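Local coordinates for protein anaerobically-induced outer membrane porin OprE (Pseudomonas aeruginosa, PDB 4FRX) that probably works as an outer-membrane porin of the OprD family, a beta-barrel channel through which small solutes pass, at residues R175-S185 and F312-G320; Y264-S272 and L304-F312. All coordinates share one frame; numbering follows the deposited sequence.

Contact 1 of 2, residues R175-S185 and F312-G320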
loop_
_atom_site.group_PDB
_atom_site.type_symbol
_atom_site.label_atom_id
_atom_site.label_comp_id
_atom_site.label_asym_id
_atom_site.label_seq_id
_atom_site.Cartn_x
_atom_site.Cartn_y
_atom_site.Cartn_z
ATOM N N ARG A 175 16.155 3.555 -4.488
ATOM C CA ARG A 175 16.924 3.737 -3.263
ATOM C C ARG A 175 16.756 2.508 -2.386
ATOM O O ARG A 175 15.819 1.733 -2.579
ATOM C CB ARG A 175 16.419 4.974 -2.514
ATOM C CG ARG A 175 16.478 6.258 -3.325
ATOM C CD ARG A 175 15.786 7.391 -2.590
ATOM N NE ARG A 175 16.408 7.653 -1.294
ATOM C CZ ARG A 175 15.909 8.481 -0.380
ATOM N NH1 ARG A 175 14.771 9.119 -0.621
ATOM N NH2 ARG A 175 16.539 8.660 0.777
ATOM N N SER A 176 17.655 2.326 -1.420
ATOM C CA SER A 176 17.537 1.219 -0.481
ATOM C C SER A 176 16.298 1.329 0.416
ATOM O O SER A 176 15.667 2.382 0.508
ATOM C CB SER A 176 18.826 1.075 0.335
ATOM O OG SER A 176 19.865 0.592 -0.506
ATOM N N LEU A 177 15.933 0.218 1.048
ATOM C CA LEU A 177 14.695 0.144 1.840
ATOM C C LEU A 177 14.866 0.580 3.303
ATOM O O LEU A 177 15.899 0.344 3.915
ATOM C CB LEU A 177 14.138 -1.281 1.777
ATOM C CG LEU A 177 13.997 -1.856 0.362
ATOM C CD1 LEU A 177 13.704 -3.346 0.387
ATOM C CD2 LEU A 177 12.911 -1.115 -0.404
ATOM N N SER A 178 13.846 1.204 3.879
ATOM C CA SER A 178 13.949 1.594 5.281
ATOM C C SER A 178 12.562 1.553 5.930
ATOM O O SER A 178 11.591 1.125 5.299
ATOM C CB SER A 178 14.615 2.972 5.436
ATOM O OG SER A 178 14.927 3.246 6.796
ATOM N N ILE A 179 12.499 1.956 7.196
ATOM C CA ILE A 179 11.253 2.005 7.953
ATOM C C ILE A 179 11.222 3.336 8.708
ATOM O O ILE A 179 12.261 3.996 8.823
ATOM C CB ILE A 179 11.138 0.825 8.959
ATOM C CG1 ILE A 179 12.178 0.945 10.072
ATOM C CG2 ILE A 179 11.263 -0.541 8.243
ATOM C CD1 ILE A 179 12.102 -0.179 11.101
ATOM N N ALA A 180 10.045 3.732 9.197
ATOM C CA ALA A 180 9.883 4.965 9.981
ATOM C C ALA A 180 10.776 4.916 11.209
ATOM O O ALA A 180 10.827 3.893 11.901
ATOM C CB ALA A 180 8.417 5.148 10.415
ATOM N N GLY A 181 11.474 6.019 11.469
ATOM C CA GLY A 181 12.408 6.089 12.576
ATOM C C GLY A 181 13.843 6.076 12.092
ATOM O O GLY A 181 14.721 6.657 12.711
ATOM N N ALA A 182 14.075 5.413 10.972
ATOM C CA ALA A 182 15.425 5.333 10.414
ATOM C C ALA A 182 15.469 5.892 9.007
ATOM O O ALA A 182 16.519 5.855 8.352
ATOM C CB ALA A 182 15.909 3.899 10.402
ATOM N N ASN A 183 14.331 6.387 8.530
ATOM C CA ASN A 183 14.200 6.705 7.112
ATOM C C ASN A 183 14.442 8.184 6.802
ATOM O O ASN A 183 15.004 8.908 7.623
ATOM C CB ASN A 183 12.853 6.216 6.561
ATOM C CG ASN A 183 11.668 6.927 7.186
ATOM O OD1 ASN A 183 11.826 7.804 8.038
ATOM N ND2 ASN A 183 10.464 6.548 6.762
ATOM N N GLY A 184 14.017 8.631 5.625
ATOM C CA GLY A 184 14.304 9.991 5.202
ATOM C C GLY A 184 15.673 10.072 4.559
ATOM O O GLY A 184 16.193 9.059 4.089
ATOM N N SER A 185 16.273 11.265 4.538
ATOM C CA SER A 185 17.553 11.433 3.847
ATOM C C SER A 185 18.649 12.086 4.682
ATOM O O SER A 185 19.688 12.466 4.144
ATOM C CB SER A 185 17.361 12.233 2.556
ATOM O OG SER A 185 16.595 11.499 1.629
ATOM N N PHE A 312 6.741 -1.338 8.540
ATOM C CA PHE A 312 6.444 -1.581 7.129
ATOM C C PHE A 312 7.426 -0.756 6.285
ATOM O O PHE A 312 7.955 0.268 6.752
ATOM C CB PHE A 312 4.994 -1.212 6.787
ATOM C CG PHE A 312 4.615 0.190 7.171
ATOM C CD1 PHE A 312 4.264 0.496 8.482
ATOM C CD2 PHE A 312 4.611 1.204 6.227
ATOM C CE1 PHE A 312 3.915 1.794 8.848
ATOM C CE2 PHE A 312 4.258 2.511 6.582
ATOM C CZ PHE A 312 3.901 2.800 7.892
ATOM N N LEU A 313 7.650 -1.189 5.047
ATOM C CA LEU A 313 8.633 -0.542 4.172
ATOM C C LEU A 313 8.217 0.899 3.883
ATOM O O LEU A 313 7.108 1.148 3.440
ATOM C CB LEU A 313 8.777 -1.316 2.867
ATOM C CG LEU A 313 9.242 -2.765 3.009
ATOM C CD1 LEU A 313 9.470 -3.386 1.640
ATOM C CD2 LEU A 313 10.497 -2.883 3.904
ATOM N N ASN A 314 9.120 1.839 4.135
ATOM C CA ASN A 314 8.753 3.256 4.144
ATOM C C ASN A 314 10.000 4.107 4.013
ATOM O O ASN A 314 10.729 4.289 4.992
ATOM C CB ASN A 314 8.057 3.567 5.481
ATOM C CG ASN A 314 7.467 4.963 5.541
ATOM O OD1 ASN A 314 7.575 5.740 4.593
ATOM N ND2 ASN A 314 6.823 5.283 6.664
ATOM N N ARG A 315 10.262 4.619 2.814
ATOM C CA ARG A 315 11.493 5.393 2.572
ATOM C C ARG A 315 11.412 6.778 3.215
ATOM O O ARG A 315 12.430 7.362 3.610
ATOM C CB ARG A 315 11.769 5.475 1.048
ATOM C CG ARG A 315 12.922 6.411 0.573
ATOM C CD ARG A 315 14.114 6.514 1.534
ATOM N NE ARG A 315 15.088 5.454 1.416
ATOM C CZ ARG A 315 16.124 5.294 2.236
ATOM N NH1 ARG A 315 16.334 6.118 3.260
ATOM N NH2 ARG A 315 16.960 4.298 2.025
ATOM N N GLY A 316 10.200 7.296 3.368
ATOM C CA GLY A 316 10.045 8.673 3.808
ATOM C C GLY A 316 10.283 9.630 2.642
ATOM O O GLY A 316 10.210 9.229 1.480
ATOM N N ASP A 317 10.571 10.894 2.951
ATOM C CA ASP A 317 10.760 11.931 1.928
ATOM C C ASP A 317 9.556 12.044 0.992
ATOM O O ASP A 317 9.708 12.373 -0.188
ATOM C CB ASP A 317 12.030 11.680 1.094
ATOM C CG ASP A 317 13.305 11.810 1.905
ATOM O OD1 ASP A 317 13.467 12.826 2.611
ATOM O OD2 ASP A 317 14.147 10.889 1.831
ATOM N N GLY A 318 8.367 11.755 1.518
ATOM C CA GLY A 318 7.134 11.853 0.750
ATOM C C GLY A 318 6.926 10.790 -0.312
ATOM O O GLY A 318 6.060 10.945 -1.182
ATOM N N GLU A 319 7.690 9.701 -0.237
ATOM C CA GLU A 319 7.707 8.717 -1.319
ATOM C C GLU A 319 6.512 7.757 -1.312
ATOM O O GLU A 319 6.264 7.056 -2.292
ATOM C CB GLU A 319 9.018 7.929 -1.296
ATOM C CG GLU A 319 10.211 8.753 -1.755
ATOM C CD GLU A 319 11.400 7.892 -2.115
ATOM O OE1 GLU A 319 11.216 6.663 -2.273
ATOM O OE2 GLU A 319 12.508 8.448 -2.244
ATOM N N GLY A 320 5.774 7.744 -0.207
ATOM C CA GLY A 320 4.583 6.914 -0.098
ATOM C C GLY A 320 4.870 5.565 0.533
ATOM O O GLY A 320 5.907 4.951 0.284
HETATM O O HOH W 1 7.569 2.373 8.529
#
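Two arginines lie flat against each other at the heart of this contact. The guanidinium of Arg175 stacks on that of Arg315, planes 15° apart and centres separated by 4.1 Å, with Arg315 CD over the middle of the Arg175 group. A bend at chi3 (60°) turns the otherwise extended Arg175 chain so that its flat end faces Arg315.

Nearby carboxylates probably offset the paired positive charges. Arg175 NH1 reaches Asp317 OD2 at 3.1 Å, with the oxygen in the guanidinium plane, and the same nitrogen meets Glu319 OE2 at 2.9 Å from above the Glu319 carboxylate. Ser185 OG donates a short bond to Asp317 OD2 from the same face as Arg175 NH1, gripping that oxygen twice. Arg315 has its own counter-charge in Asp191, outside the two segments.

Carbonyl groups take up other N-H groups of the side chains. Arg315 NH2 comes to Ser176 O at 2.8 Å from well above the carbonyl plane, while NH1 makes a weak bond to Gly184 O. Asn183 ND2 donates to Asn314 O at 2.9 Å, and that oxygen lies in the plane of the Asn183 amide.

Two backbone bonds fasten the segments at Asn314 and Arg315: Asn314 N to Ser178 O at 2.8 Å, and Gly184 N to Arg315 O at 2.9 Å. A water joins Ala180 N to Phe312 O. Leu177 and Leu313 touch only loosely at their CD1 methyls, and both also rest on Leu217 and Phe195 of the barrel wall.

Glu319 closes a type I' turn that begins at Gly316. Arg175, Asp317 and Glu319 form a salt-bridge network, and with the backbone bonds it joins strand 174-176 and the residues after it to the loop after strand 295-305, consistent with the OprD-family barrel, in which long loops between strands pack together and narrow the channel.

Contact 2 of 2, residues Y264-S272 and L304-F312; sequences YVSSGYYGS and LNGDSDFPF
Tyr270 and Asp307 owe their meeting to similar first torsions: Tyr270 CG stands beside its own N, opposite the carbonyl carbon (chi1 -56°), and Asp307 CG does the same (chi1 -66°). These torsions bring the tyrosine ring alongside Asp307, whose O lies over one face, offset toward the rim. Asp307 CB packs on the ring at Tyr270 CE2, 3.5 Å away, while the ring and carboxylate planes stand 73° apart. At the far end of the ring, Tyr270 OH lies 3.3 Å from Ser308 CB, a packing contact; its hydrogen-bond partner is the backbone O of Glu278.

A single antiparallel bridge joins the backbones. Tyr269 N bonds to Asp307 O at 2.8 Å and Asp309 N to Ser267 O at 2.9 Å, leaving Gly268 and Ser308 as the non-hydrogen-bonded pair between them. With no side chain on Gly268, their CA atoms approach to 3.8 Å. Ser267 O has a second donor, Ser266 OG at 2.8 Å, which arrives from the opposite face of the carbonyl. Asp309 leans its OD2 on Ser267 CB and gives OD1 to the backbone of Ala337. Two waters extend the contact: one bonds to Tyr269 O and, weakly, to Asp307 OD1, the other joins Tyr270 O to Asp307 OD2.

The bridge lies just beyond the end of strand 295-305. Strand 280-292 is close by, where Asp280 bonds to Asp307 N and Ser308 OG, and the short strand 266-267 pairs with 276-277.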
loop_
_atom_site.group_PDB
_atom_site.type_symbol
_atom_site.label_atom_id
_atom_site.label_comp_id
_atom_site.label_asym_id
_atom_site.label_seq_id
_atom_site.Cartn_x
_atom_site.Cartn_y
_atom_site.Cartn_z
ATOM N N TYR A 264 20.047 1.789 13.477
ATOM C CA TYR A 264 19.102 0.772 12.998
ATOM C C TYR A 264 17.928 0.660 13.966
ATOM O O TYR A 264 17.847 -0.272 14.768
ATOM C CB TYR A 264 19.783 -0.580 12.746
ATOM C CG TYR A 264 20.697 -0.515 11.541
ATOM C CD1 TYR A 264 21.955 0.061 11.641
ATOM C CD2 TYR A 264 20.277 -0.976 10.294
ATOM C CE1 TYR A 264 22.787 0.161 10.547
ATOM C CE2 TYR A 264 21.110 -0.889 9.182
ATOM C CZ TYR A 264 22.367 -0.320 9.325
ATOM O OH TYR A 264 23.218 -0.217 8.252
ATOM N N VAL A 265 17.022 1.629 13.873
ATOM C CA VAL A 265 15.958 1.788 14.855
ATOM C C VAL A 265 14.596 2.024 14.216
ATOM O O VAL A 265 14.488 2.450 13.063
ATOM C CB VAL A 265 16.240 2.971 15.804
ATOM C CG1 VAL A 265 17.446 2.687 16.714
ATOM C CG2 VAL A 265 16.440 4.271 15.003
ATOM N N SER A 266 13.556 1.760 14.999
ATOM C CA SER A 266 12.184 2.004 14.589
ATOM C C SER A 266 11.602 3.059 15.506
ATOM O O SER A 266 11.936 3.112 16.695
ATOM C CB SER A 266 11.368 0.721 14.759
ATOM O OG SER A 266 9.975 0.994 14.739
ATOM N N SER A 267 10.708 3.881 14.975
ATOM C CA SER A 267 9.878 4.720 15.828
ATOM C C SER A 267 9.016 3.856 16.759
ATOM O O SER A 267 8.620 2.744 16.415
ATOM C CB SER A 267 8.969 5.620 14.978
ATOM O OG SER A 267 9.735 6.563 14.246
ATOM N N GLY A 268 8.752 4.379 17.946
ATOM C CA GLY A 268 7.939 3.715 18.945
ATOM C C GLY A 268 8.023 4.586 20.189
ATOM O O GLY A 268 8.338 5.770 20.089
ATOM N N TYR A 269 7.743 4.017 21.355
ATOM C CA TYR A 269 7.949 4.746 22.601
ATOM C C TYR A 269 8.568 3.815 23.634
ATOM O O TYR A 269 8.034 2.743 23.919
ATOM C CB TYR A 269 6.671 5.405 23.135
ATOM C CG TYR A 269 7.026 6.283 24.313
ATOM C CD1 TYR A 269 7.748 7.461 24.117
ATOM C CD2 TYR A 269 6.722 5.905 25.616
ATOM C CE1 TYR A 269 8.128 8.250 25.173
ATOM C CE2 TYR A 269 7.106 6.704 26.691
ATOM C CZ TYR A 269 7.816 7.868 26.451
ATOM O OH TYR A 269 8.217 8.688 27.490
ATOM N N TYR A 270 9.708 4.215 24.180
ATOM C CA TYR A 270 10.514 3.291 24.975
ATOM C C TYR A 270 10.792 3.804 26.363
ATOM O O TYR A 270 11.702 3.315 27.029
ATOM C CB TYR A 270 11.839 2.991 24.253
ATOM C CG TYR A 270 11.617 2.444 22.865
ATOM C CD1 TYR A 270 11.378 3.302 21.793
ATOM C CD2 TYR A 270 11.601 1.066 22.630
ATOM C CE1 TYR A 270 11.152 2.809 20.527
ATOM C CE2 TYR A 270 11.367 0.568 21.367
ATOM C CZ TYR A 270 11.143 1.439 20.320
ATOM O OH TYR A 270 10.925 0.959 19.044
ATOM N N GLY A 271 10.010 4.790 26.793
ATOM C CA GLY A 271 10.175 5.380 28.113
ATOM C C GLY A 271 11.156 6.537 28.128
ATOM O O GLY A 271 11.991 6.673 27.228
ATOM N N SER A 272 11.039 7.389 29.143
ATOM C CA SER A 272 11.972 8.503 29.332
ATOM C C SER A 272 12.134 9.446 28.135
ATOM O O SER A 272 13.191 10.058 27.963
ATOM C CB SER A 272 13.349 7.959 29.730
ATOM O OG SER A 272 13.252 7.179 30.907
ATOM N N LEU A 304 -2.677 -2.503 18.911
ATOM C CA LEU A 304 -1.225 -2.594 18.778
ATOM C C LEU A 304 -0.598 -2.671 20.149
ATOM O O LEU A 304 -0.811 -1.785 20.971
ATOM C CB LEU A 304 -0.661 -1.341 18.110
ATOM C CG LEU A 304 -1.245 -0.966 16.757
ATOM C CD1 LEU A 304 -0.320 0.045 16.070
ATOM C CD2 LEU A 304 -1.409 -2.198 15.917
ATOM N N ASN A 305 0.197 -3.706 20.385
ATOM C CA ASN A 305 0.929 -3.841 21.655
ATOM C C ASN A 305 2.416 -3.938 21.377
ATOM O O ASN A 305 2.821 -4.326 20.271
ATOM C CB ASN A 305 0.466 -5.090 22.414
ATOM C CG ASN A 305 -0.906 -4.919 23.043
ATOM O OD1 ASN A 305 -1.257 -3.835 23.503
ATOM N ND2 ASN A 305 -1.675 -5.996 23.093
ATOM N N GLY A 306 3.232 -3.584 22.367
ATOM C CA GLY A 306 4.679 -3.555 22.193
ATOM C C GLY A 306 5.208 -2.125 22.155
ATOM O O GLY A 306 4.439 -1.166 22.003
ATOM N N ASP A 307 6.523 -1.980 22.262
ATOM C CA ASP A 307 7.152 -0.666 22.306
ATOM C C ASP A 307 7.347 0.021 20.955
ATOM O O ASP A 307 7.601 1.217 20.912
ATOM C CB ASP A 307 8.532 -0.755 22.961
ATOM C CG ASP A 307 8.467 -1.127 24.418
ATOM O OD1 ASP A 307 7.400 -0.923 25.042
ATOM O OD2 ASP A 307 9.495 -1.621 24.936
ATOM N N SER A 308 7.290 -0.721 19.854
ATOM C CA SER A 308 7.551 -0.084 18.558
ATOM C C SER A 308 6.257 0.133 17.795
ATOM O O SER A 308 5.258 -0.562 18.035
ATOM C CB SER A 308 8.518 -0.914 17.714
ATOM O OG SER A 308 7.815 -1.902 16.966
ATOM N N ASP A 309 6.274 1.116 16.900
ATOM C CA ASP A 309 5.215 1.262 15.904
ATOM C C ASP A 309 5.141 -0.006 15.075
ATOM O O ASP A 309 6.050 -0.843 15.075
ATOM C CB ASP A 309 5.496 2.427 14.950
ATOM C CG ASP A 309 5.505 3.787 15.638
ATOM O OD1 ASP A 309 5.220 3.902 16.856
ATOM O OD2 ASP A 309 5.801 4.758 14.922
ATOM N N PHE A 310 4.040 -0.164 14.368
ATOM C CA PHE A 310 3.942 -1.258 13.428
ATOM C C PHE A 310 4.916 -1.008 12.276
ATOM O O PHE A 310 4.849 0.045 11.653
ATOM C CB PHE A 310 2.536 -1.308 12.865
ATOM C CG PHE A 310 2.370 -2.336 11.788
ATOM C CD1 PHE A 310 2.306 -3.686 12.106
ATOM C CD2 PHE A 310 2.264 -1.951 10.455
ATOM C CE1 PHE A 310 2.137 -4.644 11.116
ATOM C CE2 PHE A 310 2.097 -2.890 9.460
ATOM C CZ PHE A 310 2.031 -4.249 9.793
ATOM N N PRO A 311 5.828 -1.962 11.993
ATOM C CA PRO A 311 6.821 -1.730 10.932
ATOM C C PRO A 311 6.356 -2.144 9.527
ATOM O O PRO A 311 5.683 -3.165 9.341
ATOM C CB PRO A 311 8.000 -2.609 11.373
ATOM C CG PRO A 311 7.316 -3.813 11.986
ATOM C CD PRO A 311 6.077 -3.227 12.705
ATOM N N PHE A 312 6.741 -1.338 8.540
ATOM C CA PHE A 312 6.444 -1.581 7.129
ATOM C C PHE A 312 7.426 -0.756 6.285
ATOM O O PHE A 312 7.955 0.268 6.752
ATOM C CB PHE A 312 4.994 -1.212 6.787
ATOM C CG PHE A 312 4.615 0.190 7.171
ATOM C CD1 PHE A 312 4.264 0.496 8.482
ATOM C CD2 PHE A 312 4.611 1.204 6.227
ATOM C CE1 PHE A 312 3.915 1.794 8.848
ATOM C CE2 PHE A 312 4.258 2.511 6.582
ATOM C CZ PHE A 312 3.901 2.800 7.892
HETATM O O HOH W 2 7.542 2.113 26.635
HETATM O O HOH W 3 10.830 0.591 26.956
#

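From the N terminus, segment 175-185 comes first, in the loop between strands 156-167 and 195-203. Segment 264-272 follows, between strands 237-250 and 280-292, and the chain then runs through strands 280-292 and 295-305 into 304-312 and 312-320. Contact 2 closes the shorter loop, which is nested inside the much longer one closed by contact 1. The two share Phe312, so a single run from the loop between strands 295-305 and 340-349 serves both. Their centres are 15 Å apart, and they also meet directly, Ala180 O lying 3.1 Å from Ser267 N in a probable hydrogen bond. Three inter-strand loops of the barrel are thus tied together.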